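Local coordinates for GntR-family protein transcriptional regulator (Mycobacterium smegmatis, PDB 3F8M) that represses the phnDCE operon for phosphate uptake when phosphate is available in the cell, acting as a DNA-binding regulator of the GntR family, at residues Q82-G87 with F235-H240; L131-T136 with G143-K148; I176-T181 with V219-R224; T181-D186 with F207-V212. All blocks are in the same frame, centred on the assembly; numbering follows the deposited sequence.

Followed from the N terminus, the chain first forms the helices and small hairpin of the winged helix-turn-helix; contact 1 opens at 82-87 and closes at 235-240, and the other three contacts all nest inside that long loop. Contact 2 comes first, a hairpin between strands 127-137 and 140-150 that closes before contact 3 begins. Contact 3 then joins 176-181 to 219-224, and contact 4, between 181-186 and 207-212, lies within it, sharing Thr181. Contacts 2, 3 and 4 all reach the six-stranded antiparallel sheet of the UTRA domain. Contact 1 ties the small parallel pair to that sheet, for Leu84 packs on Ile185 and Leu209 of contact 4.

Contact 1: Q82-G87 with F235-H240; sequences QPLGMG and FTAVMH
Gln82 and Phe235 sit next to each other in a parallel pair of strands within the chain, in which strand 80-83 pairs with the C-terminal strand 233-240, about 150 residues further along. The side chain of Gln82 shows how a polar residue can pack along an aromatic one. Its CB lies 4.1 Å from Phe235 CD1. With CG swung opposite the backbone N (chi1 173°), the chain runs on beside the ring, and CG comes within 3.9 Å of Phe235 CE1. At the tip, NE2 is 3.8 Å from that same CE1, and the amide plane is tilted only 6° from the ring plane. NE2 also makes a weak hydrogen bond to Tyr228 OH.

Two backbone bonds set the parallel register: Thr236 N donates to Gln82 O, and Leu84 N to Thr236 O, at 2.8 Å. Beyond the second bond Leu84 divides its methyls, CD2 lying 3.9 Å from Phe235 CD1 while CD1 meets Ala237 CB. Leu84 also packs on Leu84 of the second subunit, and strand 235-240 joins an antiparallel ladder with a strand of that subunit, so the sheet runs on across the dimer interface. On the face of the sheet that carries Pro83 and Thr236, the threonine hydroxyl settles against the proline, with Thr236 OG1 3.4 Å from Pro83 CA.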
loop_
_atom_site.group_PDB
_atom_site.type_symbol
_atom_site.label_atom_id
_atom_site.label_comp_id
_atom_site.label_asym_id
_atom_site.label_seq_id
_atom_site.Cartn_x
_atom_site.Cartn_y
_atom_site.Cartn_z
ATOM N N GLN A 82 -0.690 10.179 1.074
ATOM C CA GLN A 82 -1.876 10.230 0.260
ATOM C C GLN A 82 -2.959 9.238 0.687
ATOM O O GLN A 82 -2.717 8.026 0.694
ATOM C CB GLN A 82 -1.443 9.946 -1.163
ATOM C CG GLN A 82 -2.557 9.799 -2.126
ATOM C CD GLN A 82 -2.153 10.296 -3.478
ATOM O OE1 GLN A 82 -2.844 11.118 -4.054
ATOM N NE2 GLN A 82 -1.020 9.803 -3.995
ATOM N N PRO A 83 -4.164 9.748 1.009
ATOM C CA PRO A 83 -5.303 8.884 1.327
ATOM C C PRO A 83 -5.633 8.014 0.116
ATOM O O PRO A 83 -5.545 8.494 -1.029
ATOM C CB PRO A 83 -6.437 9.878 1.593
ATOM C CG PRO A 83 -5.770 11.205 1.821
ATOM C CD PRO A 83 -4.541 11.172 0.993
ATOM N N LEU A 84 -5.952 6.739 0.338
ATOM C CA LEU A 84 -6.477 5.915 -0.748
ATOM C C LEU A 84 -7.926 6.342 -0.961
ATOM O O LEU A 84 -8.679 6.558 -0.018
ATOM C CB LEU A 84 -6.340 4.412 -0.468
ATOM C CG LEU A 84 -4.959 3.778 -0.678
ATOM C CD1 LEU A 84 -4.950 2.397 -0.049
ATOM C CD2 LEU A 84 -4.562 3.708 -2.159
ATOM N N GLY A 85 -8.306 6.538 -2.209
ATOM C CA GLY A 85 -9.682 6.965 -2.500
ATOM C C GLY A 85 -9.661 7.914 -3.671
ATOM O O GLY A 85 -8.757 7.843 -4.497
ATOM N N MET A 86 -10.619 8.840 -3.687
ATOM C CA MET A 86 -10.898 9.682 -4.854
ATOM C C MET A 86 -10.393 11.133 -4.722
ATOM O O MET A 86 -10.644 11.980 -5.601
ATOM C CB MET A 86 -12.406 9.620 -5.156
ATOM C CG MET A 86 -12.842 8.237 -5.682
ATOM S SD MET A 86 -14.551 7.685 -5.324
ATOM C CE MET A 86 -14.406 7.195 -3.600
ATOM N N GLY A 87 -9.659 11.407 -3.641
ATOM C CA GLY A 87 -9.074 12.724 -3.407
ATOM C C GLY A 87 -7.877 12.988 -4.304
ATOM O O GLY A 87 -7.533 12.168 -5.147
ATOM N N PHE A 235 0.924 5.714 1.644
ATOM C CA PHE A 235 -0.522 5.660 1.533
ATOM C C PHE A 235 -1.179 5.416 2.866
ATOM O O PHE A 235 -0.661 4.659 3.673
ATOM C CB PHE A 235 -0.933 4.586 0.537
ATOM C CG PHE A 235 -0.590 4.935 -0.869
ATOM C CD1 PHE A 235 -1.342 5.887 -1.558
ATOM C CD2 PHE A 235 0.491 4.363 -1.485
ATOM C CE1 PHE A 235 -1.021 6.231 -2.839
ATOM C CE2 PHE A 235 0.828 4.718 -2.770
ATOM C CZ PHE A 235 0.065 5.646 -3.449
ATOM N N THR A 236 -2.306 6.077 3.091
ATOM C CA THR A 236 -3.094 5.926 4.301
ATOM C C THR A 236 -4.505 5.513 3.909
ATOM O O THR A 236 -5.018 5.903 2.853
ATOM C CB THR A 236 -3.194 7.222 5.126
ATOM O OG1 THR A 236 -4.058 8.141 4.453
ATOM C CG2 THR A 236 -1.815 7.876 5.343
ATOM N N ALA A 237 -5.129 4.712 4.757
ATOM C CA ALA A 237 -6.442 4.184 4.450
ATOM C C ALA A 237 -7.187 4.059 5.748
ATOM O O ALA A 237 -6.729 3.389 6.690
ATOM C CB ALA A 237 -6.332 2.851 3.715
ATOM N N VAL A 238 -8.308 4.757 5.822
ATOM C CA VAL A 238 -9.168 4.683 6.982
ATOM C C VAL A 238 -10.384 3.878 6.576
ATOM O O VAL A 238 -11.035 4.233 5.588
ATOM C CB VAL A 238 -9.574 6.082 7.468
ATOM C CG1 VAL A 238 -10.389 5.998 8.743
ATOM C CG2 VAL A 238 -8.353 6.921 7.698
ATOM N N MET A 239 -10.669 2.789 7.299
ATOM C CA MET A 239 -11.829 1.923 7.018
ATOM C C MET A 239 -12.771 1.904 8.204
ATOM O O MET A 239 -12.331 1.930 9.358
ATOM C CB MET A 239 -11.415 0.476 6.670
ATOM C CG MET A 239 -10.195 0.322 5.745
ATOM S SD MET A 239 -10.570 0.076 4.004
ATOM C CE MET A 239 -11.004 1.730 3.436
ATOM N N HIS A 240 -14.071 1.862 7.914
ATOM C CA HIS A 240 -15.108 1.775 8.946
ATOM C C HIS A 240 -15.867 0.477 8.763
ATOM O O HIS A 240 -16.037 0.014 7.636
ATOM C CB HIS A 240 -16.083 2.947 8.848
ATOM C CG HIS A 240 -15.480 4.263 9.210
ATOM N ND1 HIS A 240 -15.618 4.826 10.461
ATOM C CD2 HIS A 240 -14.716 5.120 8.491
ATOM C CE1 HIS A 240 -14.969 5.975 10.494
ATOM N NE2 HIS A 240 -14.417 6.179 9.311
#

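Contact 2: L131-T136 with G143-K148; sequences LERVLT and GLETTK
Arg133 and Glu145 form a salt bridge in a β-hairpin, strands 127-137 and 140-150, within the antiparallel sheet of the UTRA domain. Glu145 was modelled in two conformers, and its side-chain contacts hold for one of them. There the side chains run alongside each other, and the arginine presents its edge. NE reaches Glu145 OE1 at 3.1 Å, and NH1 meets that same OE1 at 3.3 Å, so two donors converge on one oxygen. The guanidinium and carboxylate planes are nearly coplanar, 20° apart. The remaining nitrogen, NH2, is held by the carbonyls of His163 and Ala165, while Leu131 CD2 rests over one guanidinium face.

A second polar pair occupies the other face of the hairpin. Thr146 OG1 donates to Glu132 OE2 at 2.6 Å, on the lone pair pointing away from the other carboxylate oxygen. Chi1 (-83°) sets the glutamate CG beside the threonine, and the bend at chi2 (-145°) turns the carboxylate to OG1. Its OE1 forms a salt bridge with Arg193.

Backbone hydrogen bonds pair Leu131 with Thr147, Arg133 with Glu145 and Leu135 with Gly143; the bond from Gly143 N to Leu135 O is weak. One water sits 2.8 Å from Thr147 OG1, 2.9 Å from Leu131 O and, in the same conformer, 2.7 Å from Glu145 OE1.

The His163 and Ala165 carbonyls, together with Glu145 in this conformer, probably fix the arginine's orientation, and such partners would be expected to keep both buried acids ionised.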
loop_
_atom_site.group_PDB
_atom_site.type_symbol
_atom_site.label_atom_id
_atom_site.label_comp_id
_atom_site.label_asym_id
_atom_site.label_seq_id
_atom_site.Cartn_x
_atom_site.Cartn_y
_atom_site.Cartn_z
ATOM N N LEU A 131 -3.053 9.154 -21.095
ATOM C CA LEU A 131 -2.370 10.291 -20.583
ATOM C C LEU A 131 -1.263 9.752 -19.664
ATOM O O LEU A 131 -1.534 8.975 -18.727
ATOM C CB LEU A 131 -3.308 11.146 -19.735
ATOM C CG LEU A 131 -2.629 12.306 -18.972
ATOM C CD1 LEU A 131 -1.880 13.307 -19.910
ATOM C CD2 LEU A 131 -3.667 13.015 -18.105
ATOM N N GLU A 132 -0.031 10.180 -19.925
ATOM C CA GLU A 132 1.096 9.844 -19.019
ATOM C C GLU A 132 1.687 11.105 -18.478
ATOM O O GLU A 132 1.914 12.068 -19.214
ATOM C CB GLU A 132 2.205 9.119 -19.731
ATOM C CG GLU A 132 2.018 7.676 -19.895
ATOM C CD GLU A 132 3.354 6.889 -19.796
ATOM O OE1 GLU A 132 4.338 7.246 -20.497
ATOM O OE2 GLU A 132 3.359 5.879 -19.071
ATOM N N ARG A 133 1.879 11.131 -17.160
ATOM C CA ARG A 133 2.373 12.312 -16.484
ATOM C C ARG A 133 3.315 11.830 -15.371
ATOM O O ARG A 133 3.155 10.717 -14.836
ATOM C CB ARG A 133 1.230 13.079 -15.839
ATOM C CG ARG A 133 0.266 13.736 -16.873
ATOM C CD ARG A 133 -0.737 14.671 -16.246
ATOM N NE ARG A 133 -1.633 14.106 -15.253
ATOM C CZ ARG A 133 -2.607 14.818 -14.679
ATOM N NH1 ARG A 133 -3.386 14.266 -13.763
ATOM N NH2 ARG A 133 -2.783 16.081 -15.013
ATOM N N VAL A 134 4.251 12.708 -15.024
ATOM C CA VAL A 134 5.107 12.550 -13.846
ATOM C C VAL A 134 4.608 13.484 -12.733
ATOM O O VAL A 134 4.316 14.659 -12.983
ATOM C CB VAL A 134 6.590 12.862 -14.202
ATOM C CG1 VAL A 134 7.503 12.781 -12.977
ATOM C CG2 VAL A 134 7.107 11.942 -15.305
ATOM N N LEU A 135 4.529 12.964 -11.524
ATOM C CA LEU A 135 4.143 13.721 -10.345
ATOM C C LEU A 135 5.439 14.157 -9.640
ATOM O O LEU A 135 6.411 13.390 -9.602
ATOM C CB LEU A 135 3.338 12.800 -9.430
ATOM C CG LEU A 135 2.021 12.196 -9.987
ATOM C CD1 LEU A 135 1.181 11.414 -8.948
ATOM C CD2 LEU A 135 1.127 13.235 -10.709
ATOM N N THR A 136 5.431 15.366 -9.080
ATOM C CA THR A 136 6.655 15.953 -8.488
ATOM C C THR A 136 6.293 16.575 -7.157
ATOM O O THR A 136 5.135 16.917 -6.904
ATOM C CB THR A 136 7.215 17.101 -9.343
ATOM O OG1 THR A 136 6.217 18.157 -9.429
ATOM C CG2 THR A 136 7.514 16.610 -10.723
ATOM N N GLY A 143 6.462 10.074 -9.008
ATOM C CA GLY A 143 5.743 8.923 -9.577
ATOM C C GLY A 143 5.334 9.152 -11.016
ATOM O O GLY A 143 5.383 10.259 -11.503
ATOM N N LEU A 144 5.008 8.052 -11.680
ATOM C CA LEU A 144 4.592 8.068 -13.091
ATOM C C LEU A 144 3.184 7.474 -13.135
ATOM O O LEU A 144 2.934 6.329 -12.654
ATOM C CB LEU A 144 5.591 7.231 -13.907
ATOM C CG LEU A 144 5.183 6.927 -15.362
ATOM C CD1 LEU A 144 5.368 8.193 -16.195
ATOM C CD2 LEU A 144 5.968 5.796 -15.989
ATOM N N GLU A 145 2.272 8.267 -13.695
ATOM C CA GLU A 145 0.840 7.980 -13.726
ATOM C C GLU A 145 0.445 7.782 -15.181
ATOM O O GLU A 145 0.665 8.696 -15.977
ATOM C CB GLU A 145 0.129 9.226 -13.220
ATOM C CG GLU A 145 -1.376 9.112 -13.096
ATOM C CD GLU A 145 -2.016 10.442 -12.859
ATOM O OE1 GLU A 145 -1.892 11.351 -13.769
ATOM O OE2 GLU A 145 -2.636 10.565 -11.754
ATOM N N THR A 146 -0.101 6.613 -15.500
ATOM C CA THR A 146 -0.480 6.286 -16.890
ATOM C C THR A 146 -1.957 5.987 -16.841
ATOM O O THR A 146 -2.371 4.988 -16.225
ATOM C CB THR A 146 0.330 5.074 -17.348
ATOM O OG1 THR A 146 1.743 5.334 -17.143
ATOM C CG2 THR A 146 0.027 4.738 -18.866
ATOM N N THR A 147 -2.767 6.863 -17.440
ATOM C CA THR A 147 -4.207 6.717 -17.332
ATOM C C THR A 147 -4.708 6.361 -18.729
ATOM O O THR A 147 -4.384 7.061 -19.664
ATOM C CB THR A 147 -4.881 8.007 -16.883
ATOM O OG1 THR A 147 -4.370 8.387 -15.582
ATOM C CG2 THR A 147 -6.430 7.834 -16.758
ATOM N N LYS A 148 -5.411 5.243 -18.841
ATOM C CA LYS A 148 -6.041 4.834 -20.125
ATOM C C LYS A 148 -7.520 5.143 -20.022
ATOM O O LYS A 148 -8.185 4.690 -19.113
ATOM C CB LYS A 148 -5.845 3.346 -20.372
ATOM C CG LYS A 148 -4.405 3.052 -20.710
ATOM C CD LYS A 148 -4.157 1.577 -20.772
ATOM C CE LYS A 148 -2.649 1.349 -20.944
ATOM N NZ LYS A 148 -2.386 -0.097 -21.225
HETATM O O HOH W 1 -2.231 10.122 -16.104
#

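Contact 3: I176-T181 with V219-R224; sequences IAFTRT and VAIEQR
Glu222 OE2 is gripped by two groups: Ser213 OG hydrogen-bonds to it and Tyr168 OH does so weakly. The edge of the Phe178 ring lies alongside, with CE1 3.9 Å from OE2. The carboxylate oxygen is near the plane of the ring, whereas the carboxylate itself is turned 76° to it. This edge approach puts the slightly positive rim of the ring, rather than its electron-rich face, next to the acid.

One face of the Phe178 ring receives Ile221; Tyr168 stacks with the same ring. Ile221 CD1 sits 3.9 Å from the ring centroid, only 18° off the ring normal, a CH-pi contact. Its other branch, CG2, stands opposite the backbone N, so both branches approach from the same side, CD1 over the face and CG2 by the rim at CE1 and CZ. Ile176 completes the apolar cluster: its CG2 meets Ile221 CG1 at 3.7 Å, the two side chains running antiparallel, one past the other. Ile171 of helix 167-173 packs against Ile176, Phe178 and Ile221, joining that helix to the sheet.

Beyond Phe178 the chain enters strand 180-188 through a classic β bulge, in which Thr179 and Arg180 both face Tyr214. No hydrogen bond links the two segments directly. Their cohesion is therefore apolar and aromatic, and the one acid at the cluster's border takes its polar partners from Ser213 and Tyr168.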
loop_
_atom_site.group_PDB
_atom_site.type_symbol
_atom_site.label_atom_id
_atom_site.label_comp_id
_atom_site.label_asym_id
_atom_site.label_seq_id
_atom_site.Cartn_x
_atom_site.Cartn_y
_atom_site.Cartn_z
ATOM N N ILE A 176 -19.538 13.459 -14.631
ATOM C CA ILE A 176 -19.211 12.045 -14.384
ATOM C C ILE A 176 -18.696 11.959 -12.966
ATOM O O ILE A 176 -17.680 12.579 -12.622
ATOM C CB ILE A 176 -18.161 11.524 -15.407
ATOM C CG1 ILE A 176 -18.714 11.649 -16.833
ATOM C CG2 ILE A 176 -17.700 10.082 -15.073
ATOM C CD1 ILE A 176 -17.661 11.484 -17.950
ATOM N N ALA A 177 -19.392 11.206 -12.133
ATOM C CA ALA A 177 -19.057 11.179 -10.707
ATOM C C ALA A 177 -18.233 9.935 -10.408
ATOM O O ALA A 177 -18.532 8.863 -10.943
ATOM C CB ALA A 177 -20.308 11.161 -9.860
ATOM N N PHE A 178 -17.234 10.085 -9.540
ATOM C CA PHE A 178 -16.396 8.955 -9.139
ATOM C C PHE A 178 -17.128 8.292 -8.008
ATOM O O PHE A 178 -17.171 8.826 -6.905
ATOM C CB PHE A 178 -14.980 9.413 -8.731
ATOM C CG PHE A 178 -14.096 9.756 -9.913
ATOM C CD1 PHE A 178 -13.177 8.829 -10.413
ATOM C CD2 PHE A 178 -14.173 11.010 -10.522
ATOM C CE1 PHE A 178 -12.368 9.142 -11.523
ATOM C CE2 PHE A 178 -13.360 11.345 -11.617
ATOM C CZ PHE A 178 -12.448 10.399 -12.127
ATOM N N THR A 179 -17.729 7.144 -8.316
ATOM C CA THR A 179 -18.659 6.466 -7.416
ATOM C C THR A 179 -18.002 5.238 -6.765
ATOM O O THR A 179 -18.152 5.010 -5.568
ATOM C CB THR A 179 -19.961 6.118 -8.167
ATOM O OG1 THR A 179 -20.458 7.309 -8.805
ATOM C CG2 THR A 179 -21.043 5.538 -7.222
ATOM N N ARG A 180 -17.216 4.496 -7.537
ATOM C CA ARG A 180 -16.512 3.318 -7.005
ATOM C C ARG A 180 -15.100 3.231 -7.610
ATOM O O ARG A 180 -14.956 3.372 -8.841
ATOM C CB ARG A 180 -17.330 2.055 -7.329
ATOM C CG ARG A 180 -16.796 0.737 -6.793
ATOM C CD ARG A 180 -17.894 -0.321 -6.929
ATOM N NE ARG A 180 -18.231 -0.596 -8.319
ATOM C CZ ARG A 180 -17.608 -1.507 -9.038
ATOM N NH1 ARG A 180 -16.642 -2.198 -8.470
ATOM N NH2 ARG A 180 -17.954 -1.741 -10.299
ATOM N N THR A 181 -14.089 3.041 -6.747
ATOM C CA THR A 181 -12.727 2.665 -7.172
ATOM C C THR A 181 -12.343 1.268 -6.687
ATOM O O THR A 181 -12.857 0.796 -5.647
ATOM C CB THR A 181 -11.641 3.648 -6.708
ATOM O OG1 THR A 181 -11.725 3.855 -5.296
ATOM C CG2 THR A 181 -11.778 4.988 -7.438
ATOM N N VAL A 219 -20.330 2.649 -14.981
ATOM C CA VAL A 219 -19.617 2.558 -16.245
ATOM C C VAL A 219 -18.173 2.982 -15.956
ATOM O O VAL A 219 -17.962 3.951 -15.232
ATOM C CB VAL A 219 -20.237 3.459 -17.313
ATOM C CG1 VAL A 219 -19.538 3.287 -18.648
ATOM C CG2 VAL A 219 -21.759 3.166 -17.465
ATOM N N ALA A 220 -17.206 2.229 -16.494
ATOM C CA ALA A 220 -15.783 2.503 -16.232
ATOM C C ALA A 220 -15.391 3.900 -16.733
ATOM O O ALA A 220 -15.764 4.312 -17.813
ATOM C CB ALA A 220 -14.891 1.439 -16.833
ATOM N N ILE A 221 -14.644 4.610 -15.901
ATOM C CA ILE A 221 -14.158 5.964 -16.207
ATOM C C ILE A 221 -12.728 5.876 -16.797
ATOM O O ILE A 221 -12.392 6.598 -17.744
ATOM C CB ILE A 221 -14.185 6.813 -14.892
ATOM C CG1 ILE A 221 -15.634 7.054 -14.417
ATOM C CG2 ILE A 221 -13.412 8.163 -14.989
ATOM C CD1 ILE A 221 -15.702 7.640 -12.940
ATOM N N GLU A 222 -11.895 5.013 -16.204
ATOM C CA GLU A 222 -10.437 4.990 -16.455
ATOM C C GLU A 222 -9.875 3.680 -15.935
ATOM O O GLU A 222 -10.495 3.004 -15.087
ATOM C CB GLU A 222 -9.705 6.120 -15.684
ATOM C CG GLU A 222 -9.912 5.954 -14.156
ATOM C CD GLU A 222 -9.057 6.814 -13.257
ATOM O OE1 GLU A 222 -8.113 7.505 -13.727
ATOM O OE2 GLU A 222 -9.331 6.741 -12.041
ATOM N N GLN A 223 -8.730 3.308 -16.479
ATOM C CA GLN A 223 -7.853 2.350 -15.801
ATOM C C GLN A 223 -6.558 3.114 -15.612
ATOM O O GLN A 223 -5.976 3.620 -16.596
ATOM C CB GLN A 223 -7.634 1.097 -16.679
ATOM C CG GLN A 223 -6.946 -0.060 -15.898
ATOM C CD GLN A 223 -5.462 0.153 -15.647
ATOM O OE1 GLN A 223 -4.727 0.609 -16.530
ATOM N NE2 GLN A 223 -4.997 -0.214 -14.432
ATOM N N ARG A 224 -6.058 3.178 -14.369
ATOM C CA ARG A 224 -4.901 4.018 -14.095
ATOM C C ARG A 224 -3.830 3.144 -13.408
ATOM O O ARG A 224 -4.130 2.431 -12.406
ATOM C CB ARG A 224 -5.344 5.224 -13.216
ATOM C CG ARG A 224 -4.190 6.297 -12.865
ATOM C CD ARG A 224 -4.728 7.390 -11.919
ATOM N NE ARG A 224 -4.838 6.855 -10.560
ATOM C CZ ARG A 224 -5.281 7.503 -9.477
ATOM N NH1 ARG A 224 -5.724 8.760 -9.521
ATOM N NH2 ARG A 224 -5.297 6.867 -8.319
#

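Contact 4: T181-D186 with F207-V212; sequences TVDTID and FLLNRV
Asp183 and Arg211 clasp each other across two antiparallel neighbours, strands 180-188 and 206-214, on one face of the UTRA sheet. Arg211 grips side-on: NE bonds Asp183 OD1 at 3.1 Å and NH2 bonds OD2 at 3.0 Å, the latter almost straight (172°). The carboxylate is twisted 30° from the guanidinium plane. Thr181 CG2 lies over one guanidinium face, toward its rim, 3.6 Å from Arg211 NH1. Further along that side, Ile185 CG1 packs on Leu209 CG at 3.7 Å.

On the other face a water sits 2.6 Å from Thr184 OG1, accepts from Asn210 ND2 and lies 2.7 Å from Asp186 OD2. Another bridges Val182 O and Asn210 O, donating to both. Paired backbone hydrogen bonds at Val182-Val212, Thr184-Asn210 and Asp186-Leu208 hold the two strands together between the two faces.

In the outer shell, Gly85 O accepts from Arg211 NH2, Tyr168 OH pairs with NH1, and Asp186 OD1 reaches Lys79 and Thr234 of the second subunit. Arg211 thus has partners for all three nitrogens, so its guanidinium is probably fixed in orientation and its charge balanced by Asp183, despite the nearby Arg224.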
loop_
_atom_site.group_PDB
_atom_site.type_symbol
_atom_site.label_atom_id
_atom_site.label_comp_id
_atom_site.label_asym_id
_atom_site.label_seq_id
_atom_site.Cartn_x
_atom_site.Cartn_y
_atom_site.Cartn_z
ATOM N N THR A 181 -14.089 3.041 -6.747
ATOM C CA THR A 181 -12.727 2.665 -7.172
ATOM C C THR A 181 -12.343 1.268 -6.687
ATOM O O THR A 181 -12.857 0.796 -5.647
ATOM C CB THR A 181 -11.641 3.648 -6.708
ATOM O OG1 THR A 181 -11.725 3.855 -5.296
ATOM C CG2 THR A 181 -11.778 4.988 -7.438
ATOM N N VAL A 182 -11.480 0.608 -7.458
ATOM C CA VAL A 182 -10.927 -0.724 -7.134
ATOM C C VAL A 182 -9.423 -0.666 -7.376
ATOM O O VAL A 182 -8.973 -0.522 -8.549
ATOM C CB VAL A 182 -11.560 -1.865 -7.996
ATOM C CG1 VAL A 182 -11.035 -3.226 -7.588
ATOM C CG2 VAL A 182 -13.085 -1.880 -7.879
ATOM N N ASP A 183 -8.656 -0.721 -6.289
ATOM C CA ASP A 183 -7.208 -0.594 -6.337
ATOM C C ASP A 183 -6.557 -1.955 -6.090
ATOM O O ASP A 183 -7.085 -2.769 -5.299
ATOM C CB ASP A 183 -6.701 0.321 -5.248
ATOM C CG ASP A 183 -6.761 1.794 -5.607
ATOM O OD1 ASP A 183 -6.451 2.174 -6.756
ATOM O OD2 ASP A 183 -7.050 2.589 -4.681
ATOM N N THR A 184 -5.425 -2.181 -6.753
ATOM C CA THR A 184 -4.464 -3.184 -6.306
ATOM C C THR A 184 -3.172 -2.446 -5.999
ATOM O O THR A 184 -2.779 -1.494 -6.702
ATOM C CB THR A 184 -4.208 -4.295 -7.334
ATOM O OG1 THR A 184 -3.620 -3.737 -8.507
ATOM C CG2 THR A 184 -5.485 -5.033 -7.700
ATOM N N ILE A 185 -2.499 -2.863 -4.940
ATOM C CA ILE A 185 -1.261 -2.233 -4.563
ATOM C C ILE A 185 -0.242 -3.334 -4.480
ATOM O O ILE A 185 -0.476 -4.331 -3.756
ATOM C CB ILE A 185 -1.352 -1.583 -3.162
ATOM C CG1 ILE A 185 -2.443 -0.506 -3.137
ATOM C CG2 ILE A 185 0.016 -1.033 -2.824
ATOM C CD1 ILE A 185 -2.906 -0.027 -1.713
ATOM N N ASP A 186 0.873 -3.158 -5.178
ATOM C CA ASP A 186 1.959 -4.104 -5.206
ATOM C C ASP A 186 3.255 -3.367 -4.978
ATOM O O ASP A 186 3.284 -2.129 -5.098
ATOM C CB ASP A 186 2.008 -4.833 -6.568
ATOM C CG ASP A 186 0.905 -5.865 -6.714
ATOM O OD1 ASP A 186 1.031 -6.934 -6.051
ATOM O OD2 ASP A 186 -0.089 -5.625 -7.469
ATOM N N PHE A 207 6.023 1.577 -5.254
ATOM C CA PHE A 207 4.661 1.145 -5.121
ATOM C C PHE A 207 4.120 1.092 -6.574
ATOM O O PHE A 207 4.446 1.968 -7.368
ATOM C CB PHE A 207 3.830 2.207 -4.458
ATOM C CG PHE A 207 3.848 2.194 -2.944
ATOM C CD1 PHE A 207 3.181 1.191 -2.229
ATOM C CD2 PHE A 207 4.423 3.259 -2.259
ATOM C CE1 PHE A 207 3.149 1.213 -0.825
ATOM C CE2 PHE A 207 4.396 3.288 -0.839
ATOM C CZ PHE A 207 3.759 2.265 -0.154
ATOM N N LEU A 208 3.309 0.080 -6.860
ATOM C CA LEU A 208 2.627 -0.057 -8.163
ATOM C C LEU A 208 1.154 -0.240 -7.869
ATOM O O LEU A 208 0.733 -1.272 -7.314
ATOM C CB LEU A 208 3.235 -1.239 -8.971
ATOM C CG LEU A 208 2.403 -1.504 -10.248
ATOM C CD1 LEU A 208 2.475 -0.296 -11.148
ATOM C CD2 LEU A 208 2.780 -2.801 -10.979
ATOM N N LEU A 209 0.373 0.804 -8.125
ATOM C CA LEU A 209 -1.065 0.753 -7.947
ATOM C C LEU A 209 -1.751 0.632 -9.281
ATOM O O LEU A 209 -1.371 1.305 -10.219
ATOM C CB LEU A 209 -1.598 2.023 -7.288
ATOM C CG LEU A 209 -1.463 1.916 -5.782
ATOM C CD1 LEU A 209 -0.019 2.167 -5.451
ATOM C CD2 LEU A 209 -2.371 2.883 -5.099
ATOM N N ASN A 210 -2.776 -0.198 -9.327
ATOM C CA ASN A 210 -3.638 -0.301 -10.502
ATOM C C ASN A 210 -5.041 -0.032 -10.090
ATOM O O ASN A 210 -5.537 -0.665 -9.154
ATOM C CB ASN A 210 -3.515 -1.700 -11.120
ATOM C CG ASN A 210 -2.317 -1.799 -11.985
ATOM O OD1 ASN A 210 -2.236 -1.108 -13.015
ATOM N ND2 ASN A 210 -1.317 -2.558 -11.535
ATOM N N ARG A 211 -5.689 0.931 -10.756
ATOM C CA ARG A 211 -7.043 1.342 -10.398
ATOM C C ARG A 211 -7.988 1.271 -11.573
ATOM O O ARG A 211 -7.600 1.592 -12.684
ATOM C CB ARG A 211 -7.033 2.778 -9.910
ATOM C CG ARG A 211 -8.419 3.439 -9.920
ATOM C CD ARG A 211 -8.421 4.744 -9.156
ATOM N NE ARG A 211 -8.045 4.577 -7.751
ATOM C CZ ARG A 211 -8.147 5.552 -6.852
ATOM N NH1 ARG A 211 -8.607 6.748 -7.213
ATOM N NH2 ARG A 211 -7.803 5.341 -5.596
ATOM N N VAL A 212 -9.219 0.842 -11.328
ATOM C CA VAL A 212 -10.309 1.064 -12.262
ATOM C C VAL A 212 -11.318 1.882 -11.465
ATOM O O VAL A 212 -11.624 1.547 -10.303
ATOM C CB VAL A 212 -10.977 -0.227 -12.777
ATOM C CG1 VAL A 212 -11.994 0.107 -13.864
ATOM C CG2 VAL A 212 -9.909 -1.215 -13.316
HETATM O O HOH W 2 -7.621 -2.402 -9.986
HETATM O O HOH W 3 -1.013 -3.320 -8.607
#